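Local coordinates for protein vanadium-dependent haloperoxidase (Zobellia galactanivorans, PDB 4CIT) that probably oxidises iodide with hydrogen peroxide, acting as a bacterial vanadium-dependent iodoperoxidase that carries vanadate in its active site, at residues A300-S305 with D385-D390; S406-A411 with Q435-G440. All blocks are in the same frame, centred on the assembly; numbering follows the deposited sequence.

Interaction 1: residues A300-S305 with D385-D390; sequences ARKTNS and DNFSFD
The K302 ammonium carries the polar part of this contact, donating from NZ to the backbone O of S388 at 2.9 Å. The C=O...N angle of 148° and a modest tilt of the donor out of the carbonyl plane show an approach somewhat to one side of the oxygen. The OG of S388 is 3.9 Å from K302 NZ, too far to share in the bond.

The same nitrogen makes a cation-pi contact. K302 NZ lies 4.6 Å from the centroid of the F387 ring and 20° off its normal, hence over the face. K302 runs extended as far as CE, and a bend at chi4 (-100°) places NZ where it can serve carbonyl and ring together.

Nonpolar contacts complete the pairing. CG2 of T303 meets the F387 ring at its edge, close to the ring plane, 3.6 Å from CE2, while K302 CD lies 4.1 Å from CE1. F387 also packs on A299, one residue before the helical segment. An alanine in place of F387 would probably leave the ammonium without its aromatic partner and open a gap beside the T303 methyl.

The helix-end backbone is fixed separately: N304, at positive phi, belongs to a Schellman motif in which S305 N bonds to A300 O at 3.0 Å.

K302 and T303 thus tie the C-terminal end of helix 288-302 to the loop leading into strand 389-391. Ion-dipole and cation-pi attraction, not a salt bridge, hold the segments together at this surface site, so the lysine charge is probably only partly neutralised by them.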
loop_
_atom_site.group_PDB
_atom_site.type_symbol
_atom_site.label_atom_id
_atom_site.label_comp_id
_atom_site.label_asym_id
_atom_site.label_seq_id
_atom_site.Cartn_x
_atom_site.Cartn_y
_atom_site.Cartn_z
ATOM N N ALA A 300 2.947 2.477 -15.316
ATOM C CA ALA A 300 3.737 1.530 -16.035
ATOM C C ALA A 300 3.139 1.146 -17.393
ATOM O O ALA A 300 3.878 0.973 -18.352
ATOM C CB ALA A 300 3.960 0.285 -15.228
ATOM N N ARG A 301 1.810 0.974 -17.486
ATOM C CA ARG A 301 1.175 0.623 -18.751
ATOM C C ARG A 301 1.236 1.816 -19.714
ATOM O O ARG A 301 1.585 1.656 -20.928
ATOM C CB ARG A 301 -0.250 0.134 -18.542
ATOM C CG ARG A 301 -0.351 -1.156 -17.746
ATOM C CD ARG A 301 0.158 -2.427 -18.485
ATOM N NE ARG A 301 1.604 -2.403 -18.636
ATOM C CZ ARG A 301 2.441 -2.595 -17.594
ATOM N NH1 ARG A 301 1.976 -2.934 -16.304
ATOM N NH2 ARG A 301 3.715 -2.471 -17.833
ATOM N N LYS A 302 0.997 3.033 -19.196
ATOM C CA LYS A 302 0.968 4.300 -20.012
ATOM C C LYS A 302 2.341 4.611 -20.664
ATOM O O LYS A 302 2.384 5.159 -21.745
ATOM C CB LYS A 302 0.513 5.506 -19.165
ATOM C CG LYS A 302 0.297 6.808 -19.930
ATOM C CD LYS A 302 -0.323 7.932 -19.053
ATOM C CE LYS A 302 -0.390 9.268 -19.807
ATOM N NZ LYS A 302 0.730 10.241 -19.465
ATOM N N THR A 303 3.409 4.140 -20.049
ATOM C CA THR A 303 4.779 4.292 -20.491
ATOM C C THR A 303 5.301 3.094 -21.293
ATOM O O THR A 303 6.471 3.075 -21.651
ATOM C CB THR A 303 5.690 4.623 -19.319
ATOM O OG1 THR A 303 5.605 3.611 -18.282
ATOM C CG2 THR A 303 5.429 5.984 -18.766
ATOM N N ASN A 304 4.447 2.104 -21.500
ATOM C CA ASN A 304 4.831 0.832 -22.157
ATOM C C ASN A 304 6.020 0.236 -21.517
ATOM O O ASN A 304 6.927 -0.249 -22.202
ATOM C CB ASN A 304 5.128 1.092 -23.650
ATOM C CG ASN A 304 3.909 1.605 -24.369
ATOM O OD1 ASN A 304 3.942 2.659 -25.035
ATOM N ND2 ASN A 304 2.799 0.912 -24.187
ATOM N N SER A 305 6.090 0.272 -20.181
ATOM C CA SER A 305 7.270 -0.223 -19.478
ATOM C C SER A 305 7.335 -1.744 -19.622
ATOM O O SER A 305 6.286 -2.442 -19.543
ATOM C CB SER A 305 7.115 0.086 -17.986
ATOM O OG SER A 305 7.152 1.509 -17.790
ATOM N N ASP A 385 8.055 13.804 -12.556
ATOM C CA ASP A 385 7.084 14.825 -12.112
ATOM C C ASP A 385 6.279 15.217 -13.247
ATOM O O ASP A 385 6.607 14.933 -14.380
ATOM C CB ASP A 385 7.782 16.043 -11.438
ATOM C CG ASP A 385 6.808 16.891 -10.521
ATOM O OD1 ASP A 385 5.674 16.451 -10.169
ATOM O OD2 ASP A 385 7.242 18.023 -10.166
ATOM N N ASN A 386 5.138 15.841 -12.962
ATOM C CA ASN A 386 4.229 16.240 -14.013
ATOM C C ASN A 386 3.758 15.077 -14.884
ATOM O O ASN A 386 3.564 15.198 -16.089
ATOM C CB ASN A 386 4.795 17.434 -14.838
ATOM C CG ASN A 386 4.830 18.711 -14.044
ATOM O OD1 ASN A 386 4.129 18.867 -13.030
ATOM N ND2 ASN A 386 5.689 19.637 -14.461
ATOM N N PHE A 387 3.564 13.897 -14.239
ATOM C CA PHE A 387 3.102 12.733 -14.926
ATOM C C PHE A 387 1.571 12.741 -14.883
ATOM O O PHE A 387 0.949 12.462 -13.831
ATOM C CB PHE A 387 3.637 11.438 -14.257
ATOM C CG PHE A 387 3.395 10.211 -15.028
ATOM C CD1 PHE A 387 2.193 9.539 -14.914
ATOM C CD2 PHE A 387 4.351 9.695 -15.880
ATOM C CE1 PHE A 387 1.924 8.406 -15.660
ATOM C CE2 PHE A 387 4.103 8.546 -16.620
ATOM C CZ PHE A 387 2.891 7.897 -16.507
ATOM N N SER A 388 0.950 13.094 -16.000
ATOM C CA SER A 388 -0.498 13.180 -16.011
ATOM C C SER A 388 -1.092 11.770 -16.233
ATOM O O SER A 388 -0.576 10.909 -16.945
ATOM C CB SER A 388 -1.002 14.224 -17.020
ATOM O OG SER A 388 -0.767 13.705 -18.308
ATOM N N PHE A 389 -2.214 11.518 -15.591
ATOM C CA PHE A 389 -2.871 10.241 -15.710
ATOM C C PHE A 389 -4.325 10.292 -15.345
ATOM O O PHE A 389 -4.800 11.211 -14.609
ATOM C CB PHE A 389 -2.129 9.118 -14.872
ATOM C CG PHE A 389 -2.171 9.299 -13.395
ATOM C CD1 PHE A 389 -1.260 10.114 -12.789
ATOM C CD2 PHE A 389 -3.139 8.631 -12.600
ATOM C CE1 PHE A 389 -1.310 10.347 -11.392
ATOM C CE2 PHE A 389 -3.159 8.809 -11.241
ATOM C CZ PHE A 389 -2.238 9.652 -10.629
ATOM N N ASP A 390 -5.070 9.358 -15.956
ATOM C CA ASP A 390 -6.473 9.074 -15.597
ATOM C C ASP A 390 -6.511 7.922 -14.655
ATOM O O ASP A 390 -6.060 6.792 -15.004
ATOM C CB ASP A 390 -7.249 8.758 -16.858
ATOM C CG ASP A 390 -7.361 9.971 -17.791
ATOM O OD1 ASP A 390 -7.334 11.128 -17.344
ATOM O OD2 ASP A 390 -7.408 9.761 -19.029
#

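Interaction 2: residues S406-A411 with Q435-G440; sequences SFKQAA and QGRDLG
NH2 of R437 and NZ of K408 each form a salt bridge to a different oxygen of one carboxylate, that of D412, next in sequence after A411: R437 takes OD1 and K408 takes OD2. The two cations consequently stand close, NZ of K408 4.1 Å from NH2 of R437, and the carboxylate they share is likely to offset their like charges.

The aliphatic part of K408 crosses the R437 side chain at about a right angle. CG of K408 lies 3.6 Å from NH2 of R437, and K408 CE sits 4.2 Å above one guanidinium face, offset toward its rim. K408 CG stands anti to the backbone N (chi1 -170°), which brings the chain nearer to the arginine although its CB points neither toward nor away from the arginine's helix. The methyl of A411 adds a looser contact, CB to NH2 of R437 at 4.1 Å. R437 was deposited in two conformers, so these details belong to one of them.

The start of the lysine's helix is well defined: S406 is its N-cap, OG accepting from Q409 N at 2.9 Å with an N-H...O angle of 155°.

With CA atoms no closer than 9.9 Å (K408 to R437), helices 407-420 and 426-446 are bridged here by long side chains. They are successive helices of the mainly helical PAP2-type core, and the chain between these segments includes R418 and H424 of the vanadate pocket.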
loop_
_atom_site.group_PDB
_atom_site.type_symbol
_atom_site.label_atom_id
_atom_site.label_comp_id
_atom_site.label_asym_id
_atom_site.label_seq_id
_atom_site.Cartn_x
_atom_site.Cartn_y
_atom_site.Cartn_z
ATOM N N SER A 406 -0.262 15.077 -11.917
ATOM C CA SER A 406 0.983 14.524 -11.335
ATOM C C SER A 406 0.674 13.529 -10.187
ATOM O O SER A 406 -0.440 13.611 -9.604
ATOM C CB SER A 406 1.856 15.687 -10.800
ATOM O OG SER A 406 1.308 16.268 -9.625
ATOM N N PHE A 407 1.645 12.693 -9.818
ATOM C CA PHE A 407 1.444 11.896 -8.608
ATOM C C PHE A 407 1.272 12.758 -7.372
ATOM O O PHE A 407 0.443 12.411 -6.489
ATOM C CB PHE A 407 2.569 10.920 -8.392
ATOM C CG PHE A 407 2.845 10.065 -9.599
ATOM C CD1 PHE A 407 1.890 9.179 -10.095
ATOM C CD2 PHE A 407 4.066 10.166 -10.246
ATOM C CE1 PHE A 407 2.180 8.381 -11.186
ATOM C CE2 PHE A 407 4.344 9.384 -11.351
ATOM C CZ PHE A 407 3.382 8.486 -11.803
ATOM N N LYS A 408 2.015 13.874 -7.320
ATOM C CA LYS A 408 1.955 14.854 -6.188
ATOM C C LYS A 408 0.548 15.409 -6.023
ATOM O O LYS A 408 0.003 15.457 -4.906
ATOM C CB LYS A 408 2.954 15.981 -6.373
ATOM C CG LYS A 408 3.079 16.843 -5.115
ATOM C CD LYS A 408 3.896 18.104 -5.380
ATOM C CE LYS A 408 3.693 19.219 -4.333
ATOM N NZ LYS A 408 2.292 19.478 -3.885
ATOM N N GLN A 409 -0.073 15.736 -7.124
ATOM C CA GLN A 409 -1.444 16.256 -7.121
ATOM C C GLN A 409 -2.447 15.245 -6.628
ATOM O O GLN A 409 -3.302 15.548 -5.799
ATOM C CB GLN A 409 -1.836 16.870 -8.443
ATOM C CG GLN A 409 -3.232 17.521 -8.419
ATOM C CD GLN A 409 -3.747 17.819 -9.814
ATOM O OE1 GLN A 409 -3.920 16.928 -10.642
ATOM N NE2 GLN A 409 -3.919 19.132 -10.114
ATOM N N ALA A 410 -2.326 14.018 -7.093
ATOM C CA ALA A 410 -3.131 12.927 -6.559
ATOM C C ALA A 410 -2.931 12.739 -5.067
ATOM O O ALA A 410 -3.938 12.523 -4.370
ATOM C CB ALA A 410 -2.884 11.647 -7.273
ATOM N N ALA A 411 -1.694 12.685 -4.581
ATOM C CA ALA A 411 -1.460 12.551 -3.143
ATOM C C ALA A 411 -2.075 13.698 -2.321
ATOM O O ALA A 411 -2.624 13.487 -1.221
ATOM C CB ALA A 411 0.052 12.514 -2.813
ATOM N N GLN A 435 5.521 13.372 6.725
ATOM C CA GLN A 435 6.026 12.061 7.200
ATOM C C GLN A 435 6.184 11.104 6.030
ATOM O O GLN A 435 7.271 10.486 5.882
ATOM C CB GLN A 435 5.097 11.531 8.264
ATOM C CG GLN A 435 5.541 10.188 8.861
ATOM C CD GLN A 435 4.614 9.710 9.974
ATOM O OE1 GLN A 435 3.630 10.363 10.373
ATOM N NE2 GLN A 435 4.816 8.468 10.346
ATOM N N GLY A 436 5.182 10.921 5.185
ATOM C CA GLY A 436 5.284 9.998 4.074
ATOM C C GLY A 436 6.300 10.425 2.981
ATOM O O GLY A 436 7.058 9.610 2.488
ATOM N N ARG A 437 6.353 11.727 2.691
ATOM C CA ARG A 437 7.289 12.256 1.707
ATOM C C ARG A 437 8.735 12.107 2.249
ATOM O O ARG A 437 9.660 11.627 1.524
ATOM C CB ARG A 437 6.923 13.732 1.281
ATOM C CG ARG A 437 5.676 13.856 0.342
ATOM C CD ARG A 437 5.221 15.334 0.016
ATOM N NE ARG A 437 4.058 15.311 -0.890
ATOM C CZ ARG A 437 3.036 16.177 -0.992
ATOM N NH1 ARG A 437 2.964 17.276 -0.268
ATOM N NH2 ARG A 437 2.048 15.909 -1.846
ATOM N N ASP A 438 8.940 12.358 3.539
ATOM C CA ASP A 438 10.258 12.183 4.148
ATOM C C ASP A 438 10.679 10.703 4.098
ATOM O O ASP A 438 11.896 10.388 3.778
ATOM C CB ASP A 438 10.356 12.739 5.535
ATOM C CG ASP A 438 10.316 14.290 5.602
ATOM O OD1 ASP A 438 10.404 14.920 4.537
ATOM O OD2 ASP A 438 10.190 14.807 6.749
ATOM N N LEU A 439 9.766 9.808 4.454
ATOM C CA LEU A 439 10.046 8.376 4.435
ATOM C C LEU A 439 10.332 7.889 2.981
ATOM O O LEU A 439 11.263 7.129 2.741
ATOM C CB LEU A 439 8.904 7.613 5.100
ATOM C CG LEU A 439 9.080 6.091 5.230
ATOM C CD1 LEU A 439 8.253 5.580 6.427
ATOM C CD2 LEU A 439 8.599 5.412 3.961
ATOM N N GLY A 440 9.550 8.341 2.025
ATOM C CA GLY A 440 9.653 7.886 0.662
ATOM C C GLY A 440 10.969 8.408 0.079
ATOM O O GLY A 440 11.640 7.633 -0.638
#

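Interactions 1 and 2 have centres about 16 Å apart and follow in series along the chain, but they touch through aromatic packing. F407, in segment 406-411, meets F387 with nearly parallel planes, CZ of F407 to CD1 of F387 being 3.5 Å, and meets F389 at about 30°, CD1 of F407 to CE1 of F389 being 3.6 Å. The ring whose face receives the lysine of interaction 1 is therefore in contact with the first turn of the helix bearing interaction 2. Interaction 1 is peripheral, whereas interaction 2 lies deeper: the A411 side chain is about 12 Å from a bound vanadate, and its helix carries pocket residue R418.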